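Local atomic coordinates of CRISPR-associated protein, Cse1 family (Acidimicrobium ferrooxidans, PDB entry 4H3T), a protein that probably serves as the large Cse1 subunit of the type I-E Cascade complex, which recognises invading DNA in CRISPR defence. Residues Phe45-Asp48 and Leu52-Ala55; Leu56-Leu61 and Ile194-Trp199; Phe202-Gly207 and Leu215-Pro220; Asn225-Gly230 and Asp252-Leu257. The protein carries 1 engineered substitution. All coordinates share one frame; numbering follows the deposited sequence.

How the interactions relate
The four contacts follow one another along the chain without nesting or crossing. Interaction 1 closes the short connection from strand 42-45 to helix 52-68, with three residues between its segments. Interaction 2 begins one residue later on the same helix and spans 132 residues to the short helix 196-199. Interaction 3 folds helix 210-217 back on strand 202-206 across seven residues, and interaction 4 closes a 21-residue excursion by joining the 225-230 loop to helix 254-257. Helix 52-68 is the common thread: P54 and R58 pack against F202, L61 against N217 and L218, and R58 against L257. Interactions 3 and 4 also meet directly, where V219 and P220 touch I227.

Interaction 1: Phe45-Asp48 and Leu52-Ala55; sequences FDVD and LEPA
V47 and E53 bring their CA atoms to 6.5 Å as the chain, leaving strand 42-45, runs past the first turn of helix 52-68. The 45-48 backbone is extended for much of its length, and alternate residues F45 and V47 point toward the helix, while D46 turns the other way and pairs with R27. V47 does most of the apolar work. Its CB lies 4.0 Å from L52 CB, and its CG2 reaches across to E53 CB at 3.9 Å. Farther along, L52 CD1 comes up against the carboxylate of D48, 3.4 Å from OD1, a van der Waals approach at the exposed edge of the contact. This is a tight strand-to-helix connection in the globular part of the Cse1 fold, residues 46-51 linking strand 42-45 to helix 52-68. The polar side is bridged by water. One water molecule accepts from V47 N at 3.0 Å, donates to E53 OE1 at 2.9 Å and reaches F45 O in a weak bond. E53 extends along its full aliphatic length, with CG anti to the backbone N (chi1 -171°), which carries its carboxylate past V47 to the F45 end, where CD lies 4.2 Å from F45 CB. There its other oxygen, OE2, forms a salt bridge with R383 in strand 375-387. The F45 ring reaches on to L56, L57 and V60, farther along the helix.

Interaction 2: Leu56-Leu61 and Ile194-Trp199; sequences LLRLVL and IGYLAW
R58 reaches from helix 52-68 to Y196 and L197, a buried helix-to-helix contact inside the globular part of Cse1. The backbones stay well apart, with R58 CA and L197 CA 10.2 Å from each other, and side chains alone span the gap. The one-turn helix 196-199 starts after G195, its N-cap residue. Apolar packing falls to L197, whose side chain runs alongside R58, the two pointing opposite ways. Its CD2 sits over one face of the guanidinium, 3.6 Å from NE, and also meets R58 CD at 4.0 Å. A bend at chi3 (66°) swings the guanidinium away from the straight run of the chain and lays it over this methyl. The polar bonds lead outside: NH1 of R58 forms a salt bridge with D298 OD1 and a hydrogen bond with H300 ND1, while Y196 OH bonds D298 OD2. The two oxygens of one carboxylate thus hold the arginine and the phenol. A leucine at R58 would probably leave D298 without its positive mate and H300 ND1 without this donor. The guanidinium and phenol planes are tilted 28° apart, the side chains crossing at about a right angle, with R58 NH2 3.6 Å from Y196 CE2.

Interaction 3: Phe202-Gly207 and Leu215-Pro220; sequences FVAPVG and LLNLVP
N217, near the end of helix 210-217, turns its amide onto P205 of strand 202-206, within a strand-turn-helix unit whose strand lies at the edge of a three-stranded antiparallel sheet. The tight part gathers round this amide and the P205 ring. ND2 donates to P205 O at 3.0 Å, a somewhat bent bond (143° at the hydrogen) that lies in the carbonyl plane and close to the amide's own plane. OD1 rests 3.5 Å from P205 CD and 3.5 Å from A204 CB. Beside the amide, L216 CB packs against P205 CG at 3.8 Å. With CG anti to its carbonyl carbon (chi1 -77°), N217 swings across to the strand, and its remaining bonds hold the amide from turning over: ND2 also gives to T213 O, and OD1 accepts from H300 NE2. A leucine in place of N217 would probably leave P205 O, T213 O and H300 NE2 each short of a partner in this buried spot. Toward V206 and G207 the contact thins and becomes partly exposed. V206 points its side chain away from the helix, and L216 reaches this end by van der Waals contact, its methyl CD1 3.8 Å from G207 N.

Interaction 4: Asn225-Gly230 and Asp252-Leu257; sequences NLIRGG and DGVCDL
R228 and V254 meet through the backbone, where the 225-230 loop passes the start of helix 254-257 and R228 O accepts from V254 N at 2.9 Å. The donor lies nearly straight ahead of the carbonyl (C=O...N 164°), although the hydrogen bond is bent, 135° at the hydrogen. Before it stands G253 in the N-cap position, its CA only 3.1 Å from R228 O, so the loop carbonyl presses close against the helix start. V254 borders the same oxygen with both methyls: CG1 and CG2 are each 3.8 Å from R228 O. I227 adds a looser apolar touch, CG2 to V254 CG1 at 4.5 Å, and both residues also pack on Y65 of helix 52-68. The R228 side chain leads away from the helix, and its NH1 bonds R224 O and, weakly, I227 O. Within 252-257, D256 turns back so that OD2, through its anti lone pair, accepts from D252 N at 2.8 Å in a nearly straight bond; the same oxygen pairs with R249. The next helix donors, C255 N and D256 N, go to the two carboxylate oxygens of D233. The first three N-H groups of this short helix are thus all taken, by a neutral carbonyl, R228 O, and the carboxylate of D233; the charge of D233 would be expected to suit the positive end of the helix dipole.

Interaction 1: Phe45-Asp48 and Leu52-Ala55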
# COMPACT_ATOMS: atom_id res chain seq x y z
N PHE A 45 -0.95 -14.24 2.29
CA PHE A 45 -1.93 -13.75 3.24
C PHE A 45 -3.29 -13.75 2.62
O PHE A 45 -3.39 -13.59 1.45
CB PHE A 45 -1.59 -12.33 3.71
CG PHE A 45 -0.46 -12.29 4.71
CD1 PHE A 45 -0.64 -12.79 5.99
CD2 PHE A 45 0.76 -11.73 4.37
CE1 PHE A 45 0.42 -12.77 6.91
CE2 PHE A 45 1.82 -11.75 5.28
CZ PHE A 45 1.64 -12.24 6.53
N ASP A 46 -4.36 -13.93 3.42
CA ASP A 46 -5.72 -13.96 2.93
C ASP A 46 -6.55 -13.09 3.86
O ASP A 46 -7.44 -13.57 4.54
CB ASP A 46 -6.17 -15.41 2.89
CG ASP A 46 -7.60 -15.58 2.43
OD1 ASP A 46 -8.04 -14.77 1.62
OD2 ASP A 46 -8.25 -16.53 2.86
N VAL A 47 -6.23 -11.79 3.93
CA VAL A 47 -6.86 -10.94 4.94
C VAL A 47 -8.17 -10.35 4.44
O VAL A 47 -8.38 -10.17 3.27
CB VAL A 47 -5.91 -9.86 5.50
CG1 VAL A 47 -4.67 -10.48 6.15
CG2 VAL A 47 -5.52 -8.86 4.45
N ASP A 48 -8.94 -9.88 5.39
CA ASP A 48 -10.30 -9.39 5.35
C ASP A 48 -10.39 -7.83 5.12
O ASP A 48 -11.45 -7.30 4.82
CB ASP A 48 -10.95 -9.78 6.76
CG ASP A 48 -10.02 -9.87 8.05
OD1 ASP A 48 -10.32 -9.11 9.05
OD2 ASP A 48 -8.92 -10.70 8.05
N LEU A 52 -4.58 -4.55 6.90
CA LEU A 52 -3.98 -5.65 7.63
C LEU A 52 -2.74 -6.26 6.91
O LEU A 52 -1.85 -6.81 7.56
CB LEU A 52 -5.02 -6.74 7.86
CG LEU A 52 -6.20 -6.41 8.83
CD1 LEU A 52 -7.24 -7.58 8.85
CD2 LEU A 52 -5.70 -6.28 10.23
N GLU A 53 -2.76 -6.33 5.59
CA GLU A 53 -1.70 -7.05 4.89
C GLU A 53 -0.33 -6.37 5.03
O GLU A 53 0.57 -7.06 5.47
CB GLU A 53 -2.09 -7.32 3.44
CG GLU A 53 -1.08 -8.25 2.80
CD GLU A 53 -1.52 -8.80 1.47
OE1 GLU A 53 -2.72 -8.64 1.15
OE2 GLU A 53 -0.70 -9.42 0.75
N PRO A 54 -0.16 -5.07 4.80
CA PRO A 54 1.18 -4.45 5.03
C PRO A 54 1.62 -4.57 6.49
O PRO A 54 2.78 -4.81 6.82
CB PRO A 54 0.95 -2.97 4.65
CG PRO A 54 -0.25 -2.96 3.83
CD PRO A 54 -1.11 -4.10 4.20
N ALA A 55 0.68 -4.45 7.41
CA ALA A 55 0.99 -4.50 8.85
C ALA A 55 1.46 -5.87 9.27
O ALA A 55 2.51 -5.99 9.93
CB ALA A 55 -0.24 -4.05 9.66
O HOH W 1 -4.66 -10.78 1.55

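Interaction 2: Leu56-Leu61 and Ile194-Trp199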
# COMPACT_ATOMS: atom_id res chain seq x y z
N LEU A 56 0.76 -6.90 8.82
CA LEU A 56 1.12 -8.29 9.16
C LEU A 56 2.37 -8.73 8.38
O LEU A 56 3.20 -9.42 8.94
CB LEU A 56 -0.03 -9.24 8.87
CG LEU A 56 -1.31 -9.09 9.80
CD1 LEU A 56 -2.40 -10.00 9.31
CD2 LEU A 56 -0.91 -9.30 11.26
N LEU A 57 2.56 -8.26 7.16
CA LEU A 57 3.76 -8.60 6.37
C LEU A 57 4.99 -8.05 7.05
O LEU A 57 5.96 -8.78 7.23
CB LEU A 57 3.67 -8.10 4.94
CG LEU A 57 4.95 -8.28 4.05
CD1 LEU A 57 5.32 -9.74 3.89
CD2 LEU A 57 4.77 -7.65 2.73
N ARG A 58 4.96 -6.77 7.46
CA ARG A 58 6.09 -6.15 8.15
C ARG A 58 6.37 -6.79 9.49
O ARG A 58 7.52 -7.00 9.82
CB ARG A 58 5.90 -4.65 8.28
CG ARG A 58 6.05 -4.03 6.92
CD ARG A 58 5.50 -2.67 6.79
NE ARG A 58 6.20 -1.66 7.58
CZ ARG A 58 7.05 -0.75 7.14
NH1 ARG A 58 7.50 -0.80 5.89
NH2 ARG A 58 7.49 0.20 7.95
N LEU A 59 5.35 -7.22 10.22
CA LEU A 59 5.57 -7.95 11.47
C LEU A 59 6.35 -9.24 11.22
O LEU A 59 7.29 -9.60 11.95
CB LEU A 59 4.21 -8.30 12.12
CG LEU A 59 4.28 -9.36 13.28
CD1 LEU A 59 4.95 -8.76 14.42
CD2 LEU A 59 2.87 -9.77 13.75
N VAL A 60 5.89 -9.99 10.24
CA VAL A 60 6.49 -11.27 9.87
C VAL A 60 7.92 -11.07 9.31
O VAL A 60 8.81 -11.86 9.63
CB VAL A 60 5.57 -12.11 8.92
CG1 VAL A 60 6.25 -13.37 8.44
CG2 VAL A 60 4.32 -12.51 9.68
N LEU A 61 8.18 -10.00 8.61
CA LEU A 61 9.56 -9.73 8.13
C LEU A 61 10.52 -9.40 9.29
O LEU A 61 11.65 -9.82 9.26
CB LEU A 61 9.54 -8.56 7.17
CG LEU A 61 8.97 -8.85 5.76
CD1 LEU A 61 8.69 -7.52 5.01
CD2 LEU A 61 9.90 -9.77 4.95
N ILE A 194 -1.06 10.58 12.84
CA ILE A 194 -1.52 9.33 12.21
C ILE A 194 -0.41 8.26 12.33
O ILE A 194 0.75 8.62 12.51
CB ILE A 194 -1.95 9.50 10.76
CG1 ILE A 194 -0.76 9.93 9.85
CG2 ILE A 194 -3.12 10.50 10.68
CD1 ILE A 194 -1.13 10.16 8.42
N GLY A 195 -0.78 6.99 12.26
CA GLY A 195 0.22 5.93 12.29
C GLY A 195 1.20 6.04 11.13
O GLY A 195 0.89 6.60 10.07
N TYR A 196 2.37 5.48 11.33
CA TYR A 196 3.42 5.58 10.32
C TYR A 196 3.04 4.91 8.96
O TYR A 196 3.30 5.49 7.92
CB TYR A 196 4.69 4.99 10.86
CG TYR A 196 5.80 4.93 9.83
CD1 TYR A 196 6.59 6.03 9.57
CD2 TYR A 196 5.99 3.80 9.04
CE1 TYR A 196 7.62 5.98 8.63
CE2 TYR A 196 6.97 3.76 8.07
CZ TYR A 196 7.85 4.81 7.93
OH TYR A 196 8.82 4.78 6.95
N LEU A 197 2.36 3.76 8.98
CA LEU A 197 1.92 3.12 7.74
C LEU A 197 0.78 3.89 7.10
O LEU A 197 0.65 3.84 5.87
CB LEU A 197 1.54 1.64 7.91
CG LEU A 197 2.66 0.67 8.07
CD1 LEU A 197 2.13 -0.77 8.01
CD2 LEU A 197 3.68 0.85 6.95
N ALA A 198 -0.03 4.60 7.90
CA ALA A 198 -1.07 5.48 7.37
C ALA A 198 -0.41 6.71 6.63
O ALA A 198 -1.01 7.28 5.73
CB ALA A 198 -2.02 5.96 8.48
N TRP A 199 0.78 7.13 7.06
CA TRP A 199 1.52 8.23 6.49
C TRP A 199 2.27 7.85 5.21
O TRP A 199 2.30 8.63 4.28
CB TRP A 199 2.52 8.76 7.51
CG TRP A 199 3.29 9.94 7.01
CD1 TRP A 199 2.79 11.15 6.63
CD2 TRP A 199 4.72 10.03 6.89
NE1 TRP A 199 3.81 11.97 6.25
CE2 TRP A 199 5.01 11.30 6.35
CE3 TRP A 199 5.78 9.14 7.13
CZ2 TRP A 199 6.31 11.70 6.02
CZ3 TRP A 199 7.07 9.53 6.78
CH2 TRP A 199 7.33 10.81 6.27

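Interaction 3: Phe202-Gly207 and Leu215-Pro220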
# COMPACT_ATOMS: atom_id res chain seq x y z
N PHE A 202 2.93 2.73 0.82
CA PHE A 202 3.55 1.38 0.94
C PHE A 202 3.56 0.65 -0.38
O PHE A 202 2.58 0.69 -1.12
CB PHE A 202 2.79 0.61 1.97
CG PHE A 202 3.17 -0.86 2.11
CD1 PHE A 202 4.17 -1.26 2.99
CD2 PHE A 202 2.58 -1.82 1.30
CE1 PHE A 202 4.54 -2.61 3.07
CE2 PHE A 202 2.90 -3.15 1.42
CZ PHE A 202 3.89 -3.54 2.29
N VAL A 203 4.69 0.03 -0.71
CA VAL A 203 4.84 -0.79 -1.89
C VAL A 203 5.70 -1.99 -1.50
O VAL A 203 6.73 -1.81 -0.87
CB VAL A 203 5.38 -0.06 -3.15
CG1 VAL A 203 6.76 0.58 -2.92
CG2 VAL A 203 5.45 -1.04 -4.33
N ALA A 204 5.31 -3.18 -1.88
CA ALA A 204 6.08 -4.39 -1.59
C ALA A 204 5.81 -5.45 -2.66
O ALA A 204 4.69 -5.60 -3.16
CB ALA A 204 5.75 -4.94 -0.21
N PRO A 205 6.86 -6.16 -3.07
CA PRO A 205 6.65 -7.22 -4.04
C PRO A 205 6.07 -8.48 -3.39
O PRO A 205 6.34 -8.82 -2.23
CB PRO A 205 8.07 -7.51 -4.56
CG PRO A 205 8.91 -7.27 -3.33
CD PRO A 205 8.29 -6.07 -2.69
N VAL A 206 5.27 -9.18 -4.17
CA VAL A 206 4.66 -10.43 -3.75
C VAL A 206 4.97 -11.48 -4.80
O VAL A 206 4.82 -11.21 -6.02
CB VAL A 206 3.14 -10.21 -3.54
CG1 VAL A 206 2.44 -11.52 -3.21
CG2 VAL A 206 2.90 -9.18 -2.45
N GLY A 207 5.54 -12.59 -4.34
CA GLY A 207 5.94 -13.72 -5.17
C GLY A 207 4.80 -14.72 -5.30
O GLY A 207 3.66 -14.39 -5.03
N LEU A 215 11.31 -13.55 1.12
CA LEU A 215 12.68 -13.37 0.60
C LEU A 215 12.83 -12.17 -0.35
O LEU A 215 13.86 -11.47 -0.27
CB LEU A 215 13.16 -14.64 -0.07
CG LEU A 215 13.34 -15.85 0.91
CD1 LEU A 215 13.79 -17.06 0.18
CD2 LEU A 215 14.36 -15.55 2.00
N LEU A 216 11.84 -11.87 -1.20
CA LEU A 216 11.86 -10.66 -2.06
C LEU A 216 11.91 -9.40 -1.22
O LEU A 216 12.39 -8.38 -1.73
CB LEU A 216 10.62 -10.61 -2.98
CG LEU A 216 10.63 -11.76 -4.03
CD1 LEU A 216 9.26 -11.93 -4.71
CD2 LEU A 216 11.69 -11.51 -5.08
N ASN A 217 11.38 -9.44 0.03
CA ASN A 217 11.33 -8.29 0.93
C ASN A 217 12.47 -8.25 1.96
O ASN A 217 12.63 -7.21 2.64
CB ASN A 217 9.98 -8.25 1.66
CG ASN A 217 8.89 -7.74 0.81
OD1 ASN A 217 8.74 -6.55 0.71
ND2 ASN A 217 8.18 -8.61 0.10
N LEU A 218 13.21 -9.35 2.09
CA LEU A 218 14.31 -9.45 3.04
C LEU A 218 15.56 -8.93 2.39
O LEU A 218 16.51 -9.63 2.15
CB LEU A 218 14.49 -10.85 3.58
CG LEU A 218 13.41 -11.29 4.58
CD1 LEU A 218 13.42 -12.81 4.69
CD2 LEU A 218 13.57 -10.60 5.90
N VAL A 219 15.59 -7.61 2.24
CA VAL A 219 16.74 -6.94 1.68
C VAL A 219 17.97 -7.21 2.61
O VAL A 219 17.90 -6.91 3.84
CB VAL A 219 16.49 -5.42 1.52
CG1 VAL A 219 17.70 -4.75 0.86
CG2 VAL A 219 15.19 -5.11 0.75
N PRO A 220 19.10 -7.68 2.07
CA PRO A 220 20.26 -7.90 2.94
C PRO A 220 20.78 -6.60 3.56
O PRO A 220 20.70 -5.53 2.93
CB PRO A 220 21.27 -8.56 2.00
CG PRO A 220 20.43 -9.31 1.06
CD PRO A 220 19.33 -8.28 0.76

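Interaction 4: Asn225-Gly230 and Asp252-Leu257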
# COMPACT_ATOMS: atom_id res chain seq x y z
N ASN A 225 22.39 1.55 1.24
CA ASN A 225 21.65 2.54 0.44
C ASN A 225 20.17 2.30 0.39
O ASN A 225 19.43 3.22 0.02
CB ASN A 225 22.17 2.54 -1.02
CG ASN A 225 22.23 1.13 -1.68
OD1 ASN A 225 22.69 0.12 -1.06
ND2 ASN A 225 21.81 1.02 -2.97
N LEU A 226 19.71 1.06 0.69
CA LEU A 226 18.32 0.66 0.61
C LEU A 226 17.63 0.46 1.96
O LEU A 226 16.40 0.62 2.03
CB LEU A 226 18.26 -0.65 -0.18
CG LEU A 226 18.89 -0.65 -1.57
CD1 LEU A 226 18.55 -1.98 -2.28
CD2 LEU A 226 18.46 0.63 -2.45
N ILE A 227 18.35 -0.01 2.99
CA ILE A 227 17.78 -0.23 4.33
C ILE A 227 18.79 0.03 5.42
O ILE A 227 19.97 0.10 5.15
CB ILE A 227 17.29 -1.70 4.51
CG1 ILE A 227 18.44 -2.78 4.34
CG2 ILE A 227 16.19 -2.04 3.67
CD1 ILE A 227 18.15 -4.02 5.24
N ARG A 228 18.32 0.03 6.68
CA ARG A 228 19.14 -0.04 7.89
C ARG A 228 18.71 -1.29 8.65
O ARG A 228 17.52 -1.43 9.02
CB ARG A 228 19.04 1.19 8.80
CG ARG A 228 19.58 2.48 8.27
CD ARG A 228 21.07 2.64 8.52
NE ARG A 228 21.61 3.83 7.85
CZ ARG A 228 21.81 3.92 6.54
NH1 ARG A 228 21.53 2.90 5.74
NH2 ARG A 228 22.28 5.06 6.02
N GLY A 229 19.65 -2.18 8.87
CA GLY A 229 19.42 -3.41 9.61
C GLY A 229 20.73 -3.95 10.11
O GLY A 229 21.77 -3.51 9.64
N GLY A 230 20.68 -4.86 11.07
CA GLY A 230 21.90 -5.44 11.64
C GLY A 230 21.60 -6.26 12.86
O GLY A 230 20.47 -6.29 13.34
N ASP A 252 16.01 2.13 15.02
CA ASP A 252 17.36 1.58 14.95
C ASP A 252 17.61 0.82 13.65
O ASP A 252 18.74 0.57 13.27
CB ASP A 252 17.59 0.63 16.13
CG ASP A 252 17.52 1.31 17.48
OD1 ASP A 252 17.70 2.58 17.54
OD2 ASP A 252 17.25 0.61 18.49
N GLY A 253 16.54 0.37 13.05
CA GLY A 253 16.55 -0.42 11.83
C GLY A 253 15.16 -0.93 11.52
O GLY A 253 14.15 -0.54 12.17
N VAL A 254 15.10 -1.87 10.58
CA VAL A 254 13.82 -2.39 10.12
C VAL A 254 13.06 -3.21 11.13
O VAL A 254 11.84 -3.13 11.13
CB VAL A 254 13.89 -3.19 8.81
CG1 VAL A 254 14.08 -2.25 7.62
CG2 VAL A 254 14.96 -4.28 8.84
N CYS A 255 13.74 -4.01 11.96
CA CYS A 255 13.01 -4.81 12.97
C CYS A 255 12.30 -3.91 13.95
O CYS A 255 11.20 -4.25 14.36
CB CYS A 255 13.89 -5.78 13.71
SG CYS A 255 14.66 -7.04 12.65
N ASP A 256 12.96 -2.80 14.35
CA ASP A 256 12.40 -1.80 15.25
C ASP A 256 11.20 -1.09 14.53
O ASP A 256 10.08 -1.11 15.01
CB ASP A 256 13.54 -0.82 15.63
CG ASP A 256 13.22 0.24 16.63
OD1 ASP A 256 12.22 0.07 17.39
OD2 ASP A 256 13.95 1.26 16.66
N LEU A 257 11.42 -0.61 13.30
CA LEU A 257 10.40 0.12 12.57
C LEU A 257 9.21 -0.71 12.21
O LEU A 257 8.07 -0.27 12.40
CB LEU A 257 10.97 0.75 11.32
CG LEU A 257 9.99 1.62 10.47
CD1 LEU A 257 9.32 2.74 11.30
CD2 LEU A 257 10.77 2.18 9.29